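Local coordinates for protein TbpB (Actinobacillus pleuropneumoniae, PDB 3HOL) that probably binds host transferrin as the lipoprotein component of the bacterial transferrin receptor, serving iron acquisition, at residues 31-36 / 97-102; 43-48 / 129-134. One frame throughout, in Å; residues are numbered along the deposited sequence.

Contact 1 (31-36 / 97-102); sequences VVKVPV and SNEKGY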
loop_
_atom_site.group_PDB
_atom_site.type_symbol
_atom_site.label_atom_id
_atom_site.label_comp_id
_atom_site.label_asym_id
_atom_site.label_seq_id
_atom_site.Cartn_x
_atom_site.Cartn_y
_atom_site.Cartn_z
ATOM N N VAL A 31 -10.641 -6.338 10.445
ATOM C CA VAL A 31 -11.206 -6.630 11.774
ATOM C C VAL A 31 -12.399 -7.579 11.643
ATOM O O VAL A 31 -13.155 -7.486 10.685
ATOM C CB VAL A 31 -11.615 -5.314 12.526
ATOM C CG1 VAL A 31 -12.535 -4.461 11.681
ATOM C CG2 VAL A 31 -12.256 -5.620 13.935
ATOM N N VAL A 32 -12.538 -8.518 12.571
ATOM C CA VAL A 32 -13.673 -9.410 12.557
ATOM C C VAL A 32 -14.322 -9.491 13.931
ATOM O O VAL A 32 -13.639 -9.381 14.970
ATOM C CB VAL A 32 -13.303 -10.830 12.038
ATOM C CG1 VAL A 32 -12.585 -11.699 13.094
ATOM C CG2 VAL A 32 -14.554 -11.553 11.542
ATOM N N LYS A 33 -15.650 -9.670 13.915
ATOM C CA LYS A 33 -16.428 -9.984 15.123
ATOM C C LYS A 33 -16.250 -11.434 15.580
ATOM O O LYS A 33 -16.189 -12.383 14.757
ATOM C CB LYS A 33 -17.895 -9.705 14.869
ATOM C CG LYS A 33 -18.725 -9.731 16.123
ATOM C CD LYS A 33 -20.151 -9.141 15.908
ATOM C CE LYS A 33 -20.811 -9.654 14.641
ATOM N NZ LYS A 33 -20.536 -11.091 14.376
ATOM N N VAL A 34 -16.127 -11.601 16.897
ATOM C CA VAL A 34 -16.014 -12.934 17.483
ATOM C C VAL A 34 -17.422 -13.592 17.253
ATOM O O VAL A 34 -18.437 -12.984 17.597
ATOM C CB VAL A 34 -15.631 -12.812 18.984
ATOM C CG1 VAL A 34 -15.725 -14.165 19.715
ATOM C CG2 VAL A 34 -14.227 -12.211 19.145
ATOM N N PRO A 35 -17.470 -14.775 16.616
ATOM C CA PRO A 35 -18.749 -15.452 16.361
ATOM C C PRO A 35 -19.448 -15.906 17.640
ATOM O O PRO A 35 -18.803 -16.321 18.601
ATOM C CB PRO A 35 -18.338 -16.698 15.579
ATOM C CG PRO A 35 -17.116 -16.246 14.830
ATOM C CD PRO A 35 -16.366 -15.435 15.880
ATOM N N VAL A 36 -20.766 -15.878 17.598
ATOM C CA VAL A 36 -21.629 -16.339 18.678
ATOM C C VAL A 36 -22.714 -17.247 18.059
ATOM O O VAL A 36 -23.357 -16.875 17.079
ATOM C CB VAL A 36 -22.261 -15.116 19.393
ATOM C CG1 VAL A 36 -23.401 -15.551 20.352
ATOM C CG2 VAL A 36 -21.150 -14.305 20.150
ATOM N N SER A 97 -26.494 -12.244 25.668
ATOM C CA SER A 97 -26.509 -12.072 24.224
ATOM C C SER A 97 -25.733 -10.833 23.759
ATOM O O SER A 97 -25.648 -10.579 22.566
ATOM C CB SER A 97 -27.964 -11.994 23.747
ATOM O OG SER A 97 -28.603 -10.902 24.387
ATOM N N ASN A 98 -25.153 -10.058 24.666
ATOM C CA ASN A 98 -24.358 -8.908 24.227
ATOM C C ASN A 98 -23.144 -9.438 23.435
ATOM O O ASN A 98 -22.854 -10.633 23.472
ATOM C CB ASN A 98 -23.975 -8.012 25.392
ATOM C CG ASN A 98 -25.133 -7.096 25.837
ATOM O OD1 ASN A 98 -26.211 -7.052 25.217
ATOM N ND2 ASN A 98 -24.894 -6.343 26.871
ATOM N N GLU A 99 -22.494 -8.570 22.679
ATOM C CA GLU A 99 -21.377 -9.021 21.825
ATOM C C GLU A 99 -20.156 -9.373 22.654
ATOM O O GLU A 99 -19.977 -8.818 23.738
ATOM C CB GLU A 99 -21.045 -7.953 20.802
ATOM C CG GLU A 99 -20.476 -6.663 21.356
ATOM C CD GLU A 99 -20.070 -5.702 20.214
ATOM O OE1 GLU A 99 -20.415 -5.958 19.037
ATOM O OE2 GLU A 99 -19.393 -4.712 20.506
ATOM N N LYS A 100 -19.359 -10.318 22.167
ATOM C CA LYS A 100 -18.075 -10.666 22.810
ATOM C C LYS A 100 -16.889 -9.699 22.458
ATOM O O LYS A 100 -16.026 -9.411 23.313
ATOM C CB LYS A 100 -17.723 -12.135 22.516
ATOM C CG LYS A 100 -16.334 -12.585 22.955
ATOM C CD LYS A 100 -16.140 -12.609 24.508
ATOM C CE LYS A 100 -14.793 -13.213 24.838
ATOM N NZ LYS A 100 -14.612 -13.321 26.306
ATOM N N GLY A 101 -16.840 -9.225 21.206
ATOM C CA GLY A 101 -15.797 -8.298 20.767
ATOM C C GLY A 101 -15.230 -8.611 19.387
ATOM O O GLY A 101 -15.915 -9.205 18.515
ATOM N N TYR A 102 -13.970 -8.208 19.190
ATOM C CA TYR A 102 -13.352 -8.177 17.875
ATOM C C TYR A 102 -11.870 -8.503 17.945
ATOM O O TYR A 102 -11.222 -8.277 18.980
ATOM C CB TYR A 102 -13.507 -6.783 17.229
ATOM C CG TYR A 102 -14.943 -6.325 17.121
ATOM C CD1 TYR A 102 -15.665 -6.570 15.960
ATOM C CD2 TYR A 102 -15.585 -5.667 18.193
ATOM C CE1 TYR A 102 -16.981 -6.176 15.848
ATOM C CE2 TYR A 102 -16.930 -5.280 18.086
ATOM C CZ TYR A 102 -17.599 -5.536 16.906
ATOM O OH TYR A 102 -18.927 -5.187 16.760
HETATM O O HOH W 1 -19.326 -11.101 19.301
#
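Tyr-102 lays its ring obliquely across the backbone of strand 29-33, with CD1 3.6 Å from Lys-33 CA and CE1 3.8 Å from Lys-33 CB. Its CB meets the methyl CG2 of Val-31 at 3.7 Å, and Tyr-62 stacks on the ring. A chi1 of -56° sets CG beside the backbone N; the ring then runs back alongside its own chain and brings OH to Glu-99 OE1 in a weak hydrogen bond. The other carboxylate oxygen of Glu-99 is held by Tyr-69 and Asn-65. Lys-33 and Tyr-102 form an antiparallel non-hydrogen-bonded pair, closed by CA-H...O contacts; the shorter runs from Tyr-102 CA to Val-32 O, 3.2 Å. One step on, Val-34 N donates a nearly straight bond (173°) to Gly-101 O, 2.9 Å away. Beyond it the backbones part, and a water bridges the gap, donating to Val-34 O and accepting from Lys-100 N. Here the two methyls of Val-34 divide the work: CG1 rests on Lys-100 CG at 3.7 Å, and CG2 lies 3.5 Å from Gly-101 O. The Lys-100 chain bends at chi2 and carries NZ away to a salt bridge with Asp-163. At phi 138° Gly-101 has a backbone shape in which a CB would press against the carbonyl O of Lys-100. The pairing joins two inner strands of a five-stranded antiparallel sheet, consistent with the handle domain of the N lobe: strand 50-52 flanks 29-33 on its other edge, strand 84-91 flanks 101-107, and Val-32 and Val-34 pack on Thr-129 of strand 119-133.

Contact 2 (43-48 / 129-134); sequences KVDISD and TSNANL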
loop_
_atom_site.group_PDB
_atom_site.type_symbol
_atom_site.label_atom_id
_atom_site.label_comp_id
_atom_site.label_asym_id
_atom_site.label_seq_id
_atom_site.Cartn_x
_atom_site.Cartn_y
_atom_site.Cartn_z
ATOM N N LYS A 43 -23.577 -23.988 14.889
ATOM C CA LYS A 43 -22.247 -23.680 14.304
ATOM C C LYS A 43 -22.313 -22.313 13.605
ATOM O O LYS A 43 -23.161 -22.082 12.723
ATOM C CB LYS A 43 -21.804 -24.807 13.358
ATOM C CG LYS A 43 -20.305 -24.891 13.075
ATOM C CD LYS A 43 -19.967 -26.163 12.256
ATOM C CE LYS A 43 -18.644 -26.030 11.516
ATOM N NZ LYS A 43 -18.816 -25.124 10.363
ATOM N N VAL A 44 -21.473 -21.383 14.036
ATOM C CA VAL A 44 -21.387 -20.078 13.396
ATOM C C VAL A 44 -19.890 -19.790 13.129
ATOM O O VAL A 44 -19.053 -19.784 14.063
ATOM C CB VAL A 44 -22.051 -18.952 14.229
ATOM C CG1 VAL A 44 -21.756 -17.530 13.661
ATOM C CG2 VAL A 44 -23.593 -19.169 14.331
ATOM N N ASP A 45 -19.578 -19.575 11.854
ATOM C CA ASP A 45 -18.183 -19.543 11.392
ATOM C C ASP A 45 -17.659 -18.118 11.355
ATOM O O ASP A 45 -18.428 -17.177 11.484
ATOM C CB ASP A 45 -18.095 -20.154 9.981
ATOM C CG ASP A 45 -18.261 -21.681 9.992
ATOM O OD1 ASP A 45 -18.048 -22.334 11.023
ATOM O OD2 ASP A 45 -18.661 -22.209 8.955
ATOM N N ILE A 46 -16.350 -17.960 11.149
ATOM C CA ILE A 46 -15.788 -16.649 10.852
ATOM C C ILE A 46 -16.497 -16.115 9.616
ATOM O O ILE A 46 -16.574 -16.822 8.602
ATOM C CB ILE A 46 -14.255 -16.747 10.611
ATOM C CG1 ILE A 46 -13.547 -17.406 11.819
ATOM C CG2 ILE A 46 -13.624 -15.370 10.307
ATOM C CD1 ILE A 46 -13.600 -16.541 13.090
ATOM N N SER A 47 -17.051 -14.901 9.713
ATOM C CA SER A 47 -17.657 -14.266 8.545
ATOM C C SER A 47 -17.638 -12.766 8.748
ATOM O O SER A 47 -17.372 -12.278 9.856
ATOM C CB SER A 47 -19.109 -14.753 8.352
ATOM O OG SER A 47 -19.915 -14.103 9.310
ATOM N N ASP A 48 -17.923 -12.030 7.677
ATOM C CA ASP A 48 -18.083 -10.579 7.726
ATOM C C ASP A 48 -16.797 -9.891 8.153
ATOM O O ASP A 48 -16.824 -8.981 8.953
ATOM C CB ASP A 48 -19.215 -10.152 8.678
ATOM C CG ASP A 48 -20.573 -10.590 8.196
ATOM O OD1 ASP A 48 -20.787 -10.585 6.963
ATOM O OD2 ASP A 48 -21.427 -10.937 9.050
ATOM N N THR A 129 -9.423 -15.467 17.038
ATOM C CA THR A 129 -10.722 -15.896 17.584
ATOM C C THR A 129 -11.118 -17.200 16.900
ATOM O O THR A 129 -10.886 -17.353 15.691
ATOM C CB THR A 129 -11.865 -14.825 17.472
ATOM O OG1 THR A 129 -13.107 -15.404 17.923
ATOM C CG2 THR A 129 -12.065 -14.278 15.997
ATOM N N SER A 130 -11.629 -18.167 17.660
ATOM C CA SER A 130 -12.201 -19.343 16.974
ATOM C C SER A 130 -13.614 -19.031 16.476
ATOM O O SER A 130 -14.136 -17.930 16.666
ATOM C CB SER A 130 -12.190 -20.577 17.880
ATOM O OG SER A 130 -13.274 -20.474 18.796
ATOM N N ASN A 131 -14.223 -19.980 15.765
ATOM C CA ASN A 131 -15.649 -19.869 15.507
ATOM C C ASN A 131 -16.406 -20.366 16.750
ATOM O O ASN A 131 -15.757 -20.721 17.759
ATOM C CB ASN A 131 -16.028 -20.667 14.246
ATOM C CG ASN A 131 -15.843 -22.148 14.405
ATOM O OD1 ASN A 131 -15.125 -22.631 15.279
ATOM N ND2 ASN A 131 -16.488 -22.905 13.510
ATOM N N ALA A 132 -17.745 -20.399 16.668
ATOM C CA ALA A 132 -18.617 -20.877 17.755
ATOM C C ALA A 132 -19.287 -22.182 17.322
ATOM O O ALA A 132 -19.970 -22.220 16.289
ATOM C CB ALA A 132 -19.677 -19.828 18.142
ATOM N N ASN A 133 -19.092 -23.240 18.098
ATOM C CA ASN A 133 -19.660 -24.562 17.745
ATOM C C ASN A 133 -20.199 -25.250 18.956
ATOM O O ASN A 133 -19.432 -25.799 19.761
ATOM C CB ASN A 133 -18.647 -25.486 17.077
ATOM C CG ASN A 133 -19.311 -26.642 16.307
ATOM O OD1 ASN A 133 -20.427 -27.038 16.631
ATOM N ND2 ASN A 133 -18.593 -27.203 15.301
ATOM N N LEU A 134 -21.526 -25.236 19.058
ATOM C CA LEU A 134 -22.246 -25.847 20.178
ATOM C C LEU A 134 -22.566 -27.320 19.971
ATOM O O LEU A 134 -23.077 -27.976 20.894
ATOM C CB LEU A 134 -23.560 -25.105 20.413
ATOM C CG LEU A 134 -23.560 -24.016 21.485
ATOM C CD1 LEU A 134 -24.845 -23.199 21.372
ATOM C CD2 LEU A 134 -23.411 -24.598 22.873
#
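The Asp-45 carboxylate and the Asn-131 amide lie side by side and nearly coplanar, their planes 23° apart, joined by one N-H...O bond in the amide plane where a short antiparallel strand pair adds 43-44 to the N-lobe beta barrel. In that bond Asn-131 ND2 donates to Asp-45 OD1 at 3.0 Å. Lys-43 NZ reaches the same oxygen on its syn lone pair in a salt bridge, so OD1 takes two donors, an arrangement that probably favours the charged carboxylate. Arg-140 binds the amide oxygen of Asn-131, and the amide is thus held through both its polar atoms; chi1 66° places it beside Asp-45. Over the second amide, that of Asn-133, the aliphatic part of Lys-43 crosses at an angle: CD is 3.5 Å from Asn-133 ND2, while OD1 of that amide turns to the backbone of Asn-135. Val-44 and Ala-132 form an antiparallel hydrogen-bonded pair, Val-44 N to Ala-132 O at 2.8 Å and Ala-132 N to Val-44 O at 3.0 Å, both at 170°; Lys-43 and Asn-133 are the non-hydrogen-bonded pair next to it. Asn-131 CB lies 3.2 Å from Val-44 O. Past the ladder Ile-46 reaches strand 119-133 with CD1 and also packs on Phe-258 and Val-32. Its CD1 lies 3.8 Å from Thr-129 O and 4.0 Å from the Thr-129 methyl CG2.

In the fold
Contacts 1 and 2 lie about 10 Å apart between centres and are both largely buried, each with an exposed lysine at its margin. Contact 1 belongs to the five-stranded sheet and contact 2 to the neighbouring barrel sheet. Strands 29-33 and 43-44 follow each other in the chain, so the connection between them passes from one sheet to the other. The two contacts touch directly: Pro-35 CD packs 3.4 Å from Ser-130 O, and Pro-35 CB lies 3.5 Å from Val-44 O. Contact 1 relies on a tyrosine ring, valines and one direct backbone bond supplemented by water; contact 2 combines two backbone bonds with a carboxylate, amides and an ammonium.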